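Local coordinates for protein putative glycyl-glycine endopeptidase lytM (PDB 3NYY) that is a putative metalloendopeptidase of the M23 (LytM) family, which probably hydrolyses peptide bonds, as its cell-wall-cleaving relatives do, at residues 107-112 and 126-131; 219-224 and 232-237; 133-138 and 213-218. All blocks are in the same frame, centred on the assembly; numbering follows the deposited sequence. Where two conformers were deposited one is given.

Contact 1: 107-112 and 126-131; sequences ISYVDS and EGTDIM
Tyr-109 holds CG between its backbone N and carbonyl carbon (chi1 65°), which turns the ring away toward Arg-239 of helix 235-240 and takes CD2 past Thr-128 CG2. The backbone itself sets Tyr-109 CB against Asp-129 O, at 3.4 Å, and against Ile-130. Ile-130, with CG1 beside its own N (chi1 -62°), points that branch at Tyr-109 CB and the other, CG2, at Ile-107 CB, 3.8 Å away. Thr-128 CG2 meets the tyrosine ring obliquely at CD2, 3.8 Å away, whereas Ile-130 CG1 comes to CB. On the backbone, Ser-108 and Met-131 (present as selenomethionine) form an antiparallel hydrogen-bonded pair. Met-131 N donates to Ser-108 O at 2.8 Å, and Ser-108 N returns a longer bond of 3.1 Å to Met-131 O. Beyond this pair the chains diverge, and waters bridge them. One links Val-110 N to Asp-129 O, to which it donates at 2.7 Å. The next accepts from Asp-129 N and donates to both Val-110 O and Ser-112 OG, the latter at 2.7 Å; Ser-112 OG is also bonded to Glu-116. A third accepts from Ser-112 N and from Thr-128 OG1 and donates to Gly-127 O at 2.8 Å. Strand 107-108 thus edges the sheet of the M23 domain beside strand 128-132, whose Asp-129 matches the aspartate of the family's H-x(3)-D zinc motif and has His-218 as its partner. Phe-115 of the second subunit packs on Asp-129 and Met-131. One two-bond pair joins the strands directly; past it, N-H and C=O groups of both chains, with Ser-112 OG and Thr-128 OG1, find partners in waters, and the separation there is probably set by this solvent layer.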
loop_
_atom_site.group_PDB
_atom_site.type_symbol
_atom_site.label_atom_id
_atom_site.label_comp_id
_atom_site.label_asym_id
_atom_site.label_seq_id
_atom_site.Cartn_x
_atom_site.Cartn_y
_atom_site.Cartn_z
ATOM N N ILE A 107 6.827 -5.514 7.200
ATOM C CA ILE A 107 6.699 -4.639 6.045
ATOM C C ILE A 107 5.250 -4.696 5.567
ATOM O O ILE A 107 4.480 -5.592 5.943
ATOM C CB ILE A 107 7.676 -5.001 4.883
ATOM C CG1 ILE A 107 7.680 -6.502 4.549
ATOM C CG2 ILE A 107 9.118 -4.569 5.234
ATOM C CD1 ILE A 107 6.416 -7.043 3.896
ATOM N N SER A 108 4.884 -3.748 4.725
ATOM C CA SER A 108 3.524 -3.657 4.191
ATOM C C SER A 108 3.635 -3.228 2.751
ATOM O O SER A 108 4.542 -2.467 2.414
ATOM C CB SER A 108 2.713 -2.598 4.936
ATOM O OG SER A 108 2.568 -2.898 6.303
ATOM N N TYR A 109 2.732 -3.736 1.906
ATOM C CA TYR A 109 2.716 -3.383 0.498
ATOM C C TYR A 109 1.368 -3.716 -0.104
ATOM O O TYR A 109 0.670 -4.636 0.366
ATOM C CB TYR A 109 3.838 -4.072 -0.271
ATOM C CG TYR A 109 3.763 -5.587 -0.349
ATOM C CD1 TYR A 109 4.176 -6.371 0.702
ATOM C CD2 TYR A 109 3.312 -6.215 -1.514
ATOM C CE1 TYR A 109 4.125 -7.786 0.617
ATOM C CE2 TYR A 109 3.254 -7.597 -1.595
ATOM C CZ TYR A 109 3.676 -8.359 -0.554
ATOM O OH TYR A 109 3.588 -9.736 -0.691
ATOM N N VAL A 110 1.025 -2.965 -1.148
ATOM C CA VAL A 110 -0.231 -3.121 -1.872
ATOM C C VAL A 110 0.042 -3.172 -3.370
ATOM O O VAL A 110 1.145 -2.863 -3.833
ATOM C CB VAL A 110 -1.233 -1.977 -1.579
ATOM C CG1 VAL A 110 -1.660 -1.946 -0.106
ATOM C CG2 VAL A 110 -0.676 -0.630 -2.022
ATOM N N ASP A 111 -0.942 -3.631 -4.110
ATOM C CA ASP A 111 -0.926 -3.600 -5.580
ATOM C C ASP A 111 -1.285 -2.197 -6.028
ATOM O O ASP A 111 -2.462 -1.825 -6.071
ATOM C CB ASP A 111 -1.932 -4.595 -6.134
ATOM C CG ASP A 111 -1.761 -4.851 -7.636
ATOM O OD1 ASP A 111 -1.079 -4.048 -8.282
ATOM O OD2 ASP A 111 -2.314 -5.871 -8.126
ATOM N N SER A 112 -0.281 -1.430 -6.404
ATOM C CA SER A 112 -0.494 -0.030 -6.815
ATOM C C SER A 112 -0.520 0.164 -8.322
ATOM O O SER A 112 -0.566 1.303 -8.801
ATOM C CB SER A 112 0.614 0.830 -6.206
ATOM O OG SER A 112 1.891 0.356 -6.613
ATOM N N GLU A 126 7.087 2.292 -12.620
ATOM C CA GLU A 126 5.961 1.620 -11.967
ATOM C C GLU A 126 6.476 0.324 -11.349
ATOM O O GLU A 126 7.305 -0.381 -11.943
ATOM C CB GLU A 126 4.915 1.270 -12.994
ATOM C CG GLU A 126 4.328 2.447 -13.793
ATOM C CD GLU A 126 5.094 2.734 -15.065
ATOM O OE1 GLU A 126 6.182 2.132 -15.323
ATOM O OE2 GLU A 126 4.629 3.607 -15.831
ATOM N N GLY A 127 5.955 -0.042 -10.183
ATOM C CA GLY A 127 6.387 -1.278 -9.517
ATOM C C GLY A 127 5.587 -1.510 -8.260
ATOM O O GLY A 127 4.369 -1.238 -8.261
ATOM N N THR A 128 6.253 -2.013 -7.231
ATOM C CA THR A 128 5.637 -2.256 -5.918
ATOM C C THR A 128 6.544 -1.622 -4.868
ATOM O O THR A 128 7.741 -1.810 -4.860
ATOM C CB THR A 128 5.458 -3.722 -5.638
ATOM O OG1 THR A 128 4.663 -4.314 -6.691
ATOM C CG2 THR A 128 4.770 -3.965 -4.260
ATOM N N ASP A 129 5.937 -0.831 -3.996
ATOM C CA ASP A 129 6.620 -0.176 -2.873
ATOM C C ASP A 129 6.435 -0.956 -1.595
ATOM O O ASP A 129 5.325 -1.109 -1.099
ATOM C CB ASP A 129 6.138 1.258 -2.749
ATOM C CG ASP A 129 6.508 2.085 -3.969
ATOM O OD1 ASP A 129 7.619 1.890 -4.473
ATOM O OD2 ASP A 129 5.667 2.839 -4.480
ATOM N N ILE A 130 7.527 -1.508 -1.089
ATOM C CA ILE A 130 7.501 -2.324 0.099
ATOM C C ILE A 130 7.927 -1.423 1.286
ATOM O O ILE A 130 9.112 -1.025 1.428
ATOM C CB ILE A 130 8.362 -3.523 -0.056
ATOM C CG1 ILE A 130 7.856 -4.411 -1.197
ATOM C CG2 ILE A 130 8.373 -4.315 1.253
ATOM C CD1 ILE A 130 8.855 -5.486 -1.603
HETATM N N MSE A 131 6.946 -1.112 2.131
HETATM C CA MSE A 131 7.085 -0.106 3.171
HETATM C C MSE A 131 7.613 -0.654 4.456
HETATM O O MSE A 131 7.164 -1.697 4.939
HETATM C CB MSE A 131 5.762 0.635 3.427
HETATM C CG MSE A 131 5.021 1.115 2.156
HETATM SE SE MSE A 131 5.910 2.449 1.134
HETATM C CE MSE A 131 4.454 3.049 -0.033
HETATM O O HOH W 1 4.795 -1.621 7.344
HETATM O O HOH W 2 2.728 -0.511 -1.498
HETATM O O HOH W 3 2.946 -0.795 -4.446
HETATM O O HOH W 4 2.258 -2.984 -7.593
#

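Contact 2: 219-224 and 232-237; sequences LGIYLK and VNPYPV
Ile-221 sits at the apolar centre, its CD1 reaching Val-237 CG1 at 3.7 Å and Pro-234 CB at 3.8 Å. Its CG1 is beside the backbone N (chi1 -59°) and the chain is extended beyond, which carries CD1 to Pro-234 and to Val-237 of helix 235-240 while CG2 stays back at the strand to meet Val-232 CG2 at 3.9 Å. Pro-234 CB lies between Ile-221 CD1 and Leu-219 CD2, the latter 3.7 Å from it, and the proline runs antiparallel to both side chains. Val-232 and Pro-236 also pack on helix 77-88, through Ile-87 and Trp-88. Farther out the backbone takes over: Val-232 N donates to Ile-221 O at 2.9 Å, nearly straight. The companion groups, Ile-221 N and Val-232 O, are joined through one water, which accepts from the first and donates to the second. At the polar edge Asn-233 OD1 accepts from Tyr-235 N at 3.1 Å, with the donor standing well above the amide plane rather than on a lone pair. The amide's other end, ND2, is held by Asp-111 and by Arg-20 O. Strands 216-225 and 228-232 make an antiparallel hairpin, followed by an Asx turn with Pro-234 at its middle, where Asn-233 OD1 caps the entry to helix 235-240 within the M23 peptidase fold.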
loop_
_atom_site.group_PDB
_atom_site.type_symbol
_atom_site.label_atom_id
_atom_site.label_comp_id
_atom_site.label_asym_id
_atom_site.label_seq_id
_atom_site.Cartn_x
_atom_site.Cartn_y
_atom_site.Cartn_z
ATOM N N LEU A 219 10.486 -1.909 -5.731
ATOM C CA LEU A 219 10.837 -3.072 -6.580
ATOM C C LEU A 219 10.173 -2.898 -7.923
ATOM O O LEU A 219 8.959 -2.659 -8.016
ATOM C CB LEU A 219 10.397 -4.380 -5.945
ATOM C CG LEU A 219 10.677 -5.596 -6.879
ATOM C CD1 LEU A 219 12.256 -5.868 -6.740
ATOM C CD2 LEU A 219 9.787 -6.766 -6.563
ATOM N N GLY A 220 10.972 -3.036 -8.979
ATOM C CA GLY A 220 10.473 -3.083 -10.335
ATOM C C GLY A 220 10.939 -4.350 -11.019
ATOM O O GLY A 220 11.951 -4.923 -10.669
ATOM N N ILE A 221 10.144 -4.810 -11.970
ATOM C CA ILE A 221 10.545 -5.940 -12.854
ATOM C C ILE A 221 10.331 -5.451 -14.265
ATOM O O ILE A 221 9.214 -5.008 -14.614
ATOM C CB ILE A 221 9.709 -7.195 -12.591
ATOM C CG1 ILE A 221 9.863 -7.634 -11.150
ATOM C CG2 ILE A 221 10.163 -8.364 -13.546
ATOM C CD1 ILE A 221 8.978 -8.803 -10.672
ATOM N N TYR A 222 11.361 -5.635 -15.082
ATOM C CA TYR A 222 11.329 -5.160 -16.461
ATOM C C TYR A 222 11.676 -6.271 -17.440
ATOM O O TYR A 222 12.650 -7.032 -17.242
ATOM C CB TYR A 222 12.329 -4.003 -16.694
ATOM C CG TYR A 222 12.008 -2.745 -15.932
ATOM C CD1 TYR A 222 12.271 -2.657 -14.570
ATOM C CD2 TYR A 222 11.409 -1.657 -16.557
ATOM C CE1 TYR A 222 11.989 -1.500 -13.862
ATOM C CE2 TYR A 222 11.116 -0.488 -15.846
ATOM C CZ TYR A 222 11.416 -0.425 -14.506
ATOM O OH TYR A 222 11.092 0.750 -13.799
ATOM N N LEU A 223 10.906 -6.325 -18.525
ATOM C CA LEU A 223 11.191 -7.213 -19.652
ATOM C C LEU A 223 11.416 -6.383 -20.884
ATOM O O LEU A 223 10.756 -5.390 -21.097
ATOM C CB LEU A 223 9.995 -8.125 -19.899
ATOM C CG LEU A 223 9.666 -9.156 -18.794
ATOM C CD1 LEU A 223 8.401 -9.975 -19.217
ATOM C CD2 LEU A 223 10.831 -10.002 -18.507
ATOM N N LYS A 224 12.354 -6.823 -21.702
ATOM C CA LYS A 224 12.714 -6.100 -22.911
ATOM C C LYS A 224 11.816 -6.514 -24.067
ATOM O O LYS A 224 11.581 -7.701 -24.283
ATOM C CB LYS A 224 14.193 -6.303 -23.210
ATOM C CG LYS A 224 14.771 -5.136 -24.040
ATOM C CD LYS A 224 16.296 -5.102 -24.051
ATOM C CE LYS A 224 16.793 -3.930 -24.915
ATOM N NZ LYS A 224 18.296 -3.941 -24.986
ATOM N N VAL A 232 6.545 -4.383 -15.576
ATOM C CA VAL A 232 5.387 -5.256 -15.299
ATOM C C VAL A 232 5.127 -5.269 -13.808
ATOM O O VAL A 232 6.035 -5.000 -13.017
ATOM C CB VAL A 232 5.613 -6.705 -15.841
ATOM C CG1 VAL A 232 5.943 -6.653 -17.324
ATOM C CG2 VAL A 232 6.698 -7.417 -15.060
ATOM N N ASN A 233 3.902 -5.587 -13.426
ATOM C CA ASN A 233 3.501 -5.545 -12.023
ATOM C C ASN A 233 4.201 -6.608 -11.189
ATOM O O ASN A 233 3.944 -7.807 -11.394
ATOM C CB ASN A 233 1.983 -5.709 -11.939
ATOM C CG ASN A 233 1.410 -5.396 -10.575
ATOM O OD1 ASN A 233 2.125 -4.915 -9.661
ATOM N ND2 ASN A 233 0.057 -5.592 -10.439
ATOM N N PRO A 234 5.014 -6.193 -10.177
ATOM C CA PRO A 234 5.630 -7.226 -9.349
ATOM C C PRO A 234 4.730 -7.749 -8.242
ATOM O O PRO A 234 5.101 -8.701 -7.572
ATOM C CB PRO A 234 6.801 -6.478 -8.680
ATOM C CG PRO A 234 6.993 -5.248 -9.482
ATOM C CD PRO A 234 5.612 -4.867 -9.926
ATOM N N TYR A 235 3.578 -7.131 -8.015
ATOM C CA TYR A 235 2.801 -7.478 -6.850
ATOM C C TYR A 235 2.449 -8.978 -6.766
ATOM O O TYR A 235 2.693 -9.616 -5.733
ATOM C CB TYR A 235 1.537 -6.591 -6.741
ATOM C CG TYR A 235 0.640 -6.965 -5.587
ATOM C CD1 TYR A 235 0.914 -6.454 -4.321
ATOM C CD2 TYR A 235 -0.445 -7.847 -5.737
ATOM C CE1 TYR A 235 0.129 -6.768 -3.233
ATOM C CE2 TYR A 235 -1.243 -8.160 -4.592
ATOM C CZ TYR A 235 -0.905 -7.621 -3.361
ATOM O OH TYR A 235 -1.635 -7.885 -2.179
ATOM N N PRO A 236 1.904 -9.571 -7.853
ATOM C CA PRO A 236 1.521 -10.991 -7.685
ATOM C C PRO A 236 2.679 -11.965 -7.426
ATOM O O PRO A 236 2.544 -12.885 -6.576
ATOM C CB PRO A 236 0.732 -11.289 -8.984
ATOM C CG PRO A 236 0.184 -9.893 -9.386
ATOM C CD PRO A 236 1.346 -8.990 -9.083
ATOM N N VAL A 237 3.816 -11.750 -8.082
ATOM C CA VAL A 237 5.009 -12.587 -7.800
ATOM C C VAL A 237 5.550 -12.341 -6.387
ATOM O O VAL A 237 5.971 -13.258 -5.708
ATOM C CB VAL A 237 6.044 -12.512 -8.903
ATOM C CG1 VAL A 237 6.842 -11.197 -8.900
ATOM C CG2 VAL A 237 7.049 -13.738 -8.855
HETATM O O HOH W 5 7.919 -3.134 -12.266
#

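Contact 3: 133-138 and 213-218; sequences EKNTPG and FPVHLH
Val-215, caught by Asn-135 and Pro-137, leads directly into the sequence His-216, Leu-217, His-218, which matches the H-x-H motif of M23 peptidases. Asn-135 OD1 accepts from Val-215 N at 2.9 Å; the bond is nearly straight (167°), but the donor is tilted 31° from the amide plane. The asparagine reaches this far because CG lies opposite its backbone N (chi1 -179°). Asn-135 is also the centre of an inverse gamma turn, closed by a weak Thr-136 N to Lys-134 O bond. Val-215 straddles the chain that follows: CG2 rests on Pro-137 N at 3.5 Å, and CG1 lies 3.7 Å from Thr-136 O. With an alanine here both methyl branches go, and Pro-137 and the Thr-136 carbonyl would probably face a gap, though the backbone bond to Asn-135 could remain. In M23 relatives the second histidine of H-x-H binds zinc and the first is thought to act in catalysis; His-218 and His-216 probably correspond. Here His-216 ND1 donates to Pro-214 O at 2.9 Å, with the acceptor close to the ring plane, which restrains the rotation of the ring through the loop just before the strand. The ring also meets His-177 and, edge-to-face, Phe-115 of the second subunit. A bound nonaethylene glycol, probably from the crystallisation liquor, comes within about 3 Å of the Asn-135 side chain.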
loop_
_atom_site.group_PDB
_atom_site.type_symbol
_atom_site.label_atom_id
_atom_site.label_comp_id
_atom_site.label_asym_id
_atom_site.label_seq_id
_atom_site.Cartn_x
_atom_site.Cartn_y
_atom_site.Cartn_z
ATOM N N GLU A 133 7.880 -0.942 8.373
ATOM C CA GLU A 133 7.169 -0.747 9.641
ATOM C C GLU A 133 8.006 0.169 10.557
ATOM O O GLU A 133 7.523 1.182 11.048
ATOM C CB GLU A 133 6.967 -2.100 10.344
ATOM C CG GLU A 133 6.219 -2.020 11.716
ATOM C CD GLU A 133 4.702 -1.928 11.588
ATOM O OE1 GLU A 133 4.141 -2.099 10.477
ATOM O OE2 GLU A 133 4.060 -1.682 12.628
ATOM N N LYS A 134 9.269 -0.199 10.766
ATOM C CA LYS A 134 10.244 0.661 11.468
ATOM C C LYS A 134 10.824 1.639 10.421
ATOM O O LYS A 134 11.636 1.219 9.604
ATOM C CB LYS A 134 11.329 -0.219 12.106
ATOM C CG LYS A 134 12.374 0.490 12.928
ATOM C CD LYS A 134 13.322 -0.494 13.609
ATOM C CE LYS A 134 14.457 0.209 14.330
ATOM N NZ LYS A 134 13.992 1.170 15.370
ATOM N N ASN A 135 10.401 2.905 10.439
ATOM C CA ASN A 135 10.713 3.878 9.374
ATOM C C ASN A 135 12.093 4.478 9.604
ATOM O O ASN A 135 12.245 5.664 9.902
ATOM C CB ASN A 135 9.586 4.942 9.264
ATOM C CG ASN A 135 9.807 5.968 8.174
ATOM O OD1 ASN A 135 10.609 5.783 7.267
ATOM N ND2 ASN A 135 9.058 7.092 8.259
ATOM N N THR A 136 13.106 3.620 9.471
ATOM C CA THR A 136 14.481 4.038 9.666
ATOM C C THR A 136 15.339 3.404 8.584
ATOM O O THR A 136 15.198 2.221 8.301
ATOM C CB THR A 136 14.988 3.696 11.088
ATOM O OG1 THR A 136 16.371 4.063 11.223
ATOM C CG2 THR A 136 14.836 2.236 11.380
ATOM N N PRO A 137 16.213 4.209 7.961
ATOM C CA PRO A 137 17.072 3.664 6.929
ATOM C C PRO A 137 18.245 2.830 7.440
ATOM O O PRO A 137 18.651 2.972 8.585
ATOM C CB PRO A 137 17.579 4.917 6.222
ATOM C CG PRO A 137 17.708 5.896 7.262
ATOM C CD PRO A 137 16.536 5.636 8.211
ATOM N N GLY A 138 18.761 1.951 6.602
ATOM C CA GLY A 138 19.933 1.165 6.983
ATOM C C GLY A 138 19.677 0.043 7.970
ATOM O O GLY A 138 20.616 -0.408 8.646
ATOM N N PHE A 213 11.487 11.139 1.764
ATOM C CA PHE A 213 10.259 10.343 1.767
ATOM C C PHE A 213 10.445 9.168 2.697
ATOM O O PHE A 213 11.530 8.999 3.198
ATOM C CB PHE A 213 9.922 9.908 0.350
ATOM C CG PHE A 213 11.077 9.339 -0.398
ATOM C CD1 PHE A 213 11.485 8.045 -0.165
ATOM C CD2 PHE A 213 11.735 10.097 -1.367
ATOM C CE1 PHE A 213 12.551 7.511 -0.860
ATOM C CE2 PHE A 213 12.782 9.581 -2.084
ATOM C CZ PHE A 213 13.191 8.284 -1.828
ATOM N N PRO A 214 9.359 8.427 3.024
ATOM C CA PRO A 214 9.466 7.295 3.941
ATOM C C PRO A 214 10.392 6.189 3.456
ATOM O O PRO A 214 10.603 6.005 2.249
ATOM C CB PRO A 214 8.045 6.719 3.977
ATOM C CG PRO A 214 7.169 7.852 3.558
ATOM C CD PRO A 214 7.972 8.583 2.529
ATOM N N VAL A 215 10.912 5.456 4.416
ATOM C CA VAL A 215 11.790 4.332 4.111
ATOM C C VAL A 215 10.954 3.209 3.492
ATOM O O VAL A 215 9.927 2.785 4.033
ATOM C CB VAL A 215 12.535 3.859 5.364
ATOM C CG1 VAL A 215 13.263 2.529 5.139
ATOM C CG2 VAL A 215 13.548 4.948 5.814
ATOM N N HIS A 216 11.399 2.752 2.322
ATOM C CA HIS A 216 10.767 1.688 1.600
ATOM C C HIS A 216 11.697 1.169 0.537
ATOM O O HIS A 216 12.638 1.863 0.094
ATOM C CB HIS A 216 9.471 2.181 0.925
ATOM C CG HIS A 216 9.666 3.096 -0.239
ATOM N ND1 HIS A 216 10.142 4.391 -0.136
ATOM C CD2 HIS A 216 9.414 2.889 -1.556
ATOM C CE1 HIS A 216 10.212 4.918 -1.355
ATOM N NE2 HIS A 216 9.750 4.039 -2.230
ATOM N N LEU A 217 11.433 -0.073 0.139
ATOM C CA LEU A 217 12.089 -0.630 -1.055
ATOM C C LEU A 217 11.146 -0.466 -2.228
ATOM O O LEU A 217 10.007 -0.945 -2.183
ATOM C CB LEU A 217 12.335 -2.134 -0.924
ATOM C CG LEU A 217 12.860 -2.811 -2.186
ATOM C CD1 LEU A 217 14.280 -2.278 -2.676
ATOM C CD2 LEU A 217 12.902 -4.355 -1.974
ATOM N N HIS A 218 11.586 0.220 -3.284
ATOM C CA HIS A 218 10.827 0.174 -4.529
ATOM C C HIS A 218 11.375 -0.986 -5.357
ATOM O O HIS A 218 12.583 -1.015 -5.664
ATOM C CB HIS A 218 10.901 1.488 -5.315
ATOM C CG HIS A 218 10.284 1.382 -6.663
ATOM N ND1 HIS A 218 8.934 1.586 -6.865
ATOM C CD2 HIS A 218 10.807 1.018 -7.862
ATOM C CE1 HIS A 218 8.657 1.363 -8.148
ATOM N NE2 HIS A 218 9.777 1.049 -8.783
#

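How the contacts relate
Strands 128-132 and 216-225 are sheet neighbours and tie the three contacts together. Contacts 1 and 2, with centres about 11 Å apart, are stitched by the backbone bond between Thr-128 O and Leu-219 N (2.9 Å), besides the side-chain link from Asp-111 to Asn-233. Contacts 1 and 3, centres about 12 Å apart, meet at the probable active site, where Asp-129 OD1 and His-218 ND1 are hydrogen-bonded at 2.7 Å; both residues match zinc ligands of M23 relatives. Contacts 2 and 3 share strand 216-225 but have centres about 20 Å apart. The second subunit touches contacts 1 and 3, not contact 2, which lies near the centre of the chain.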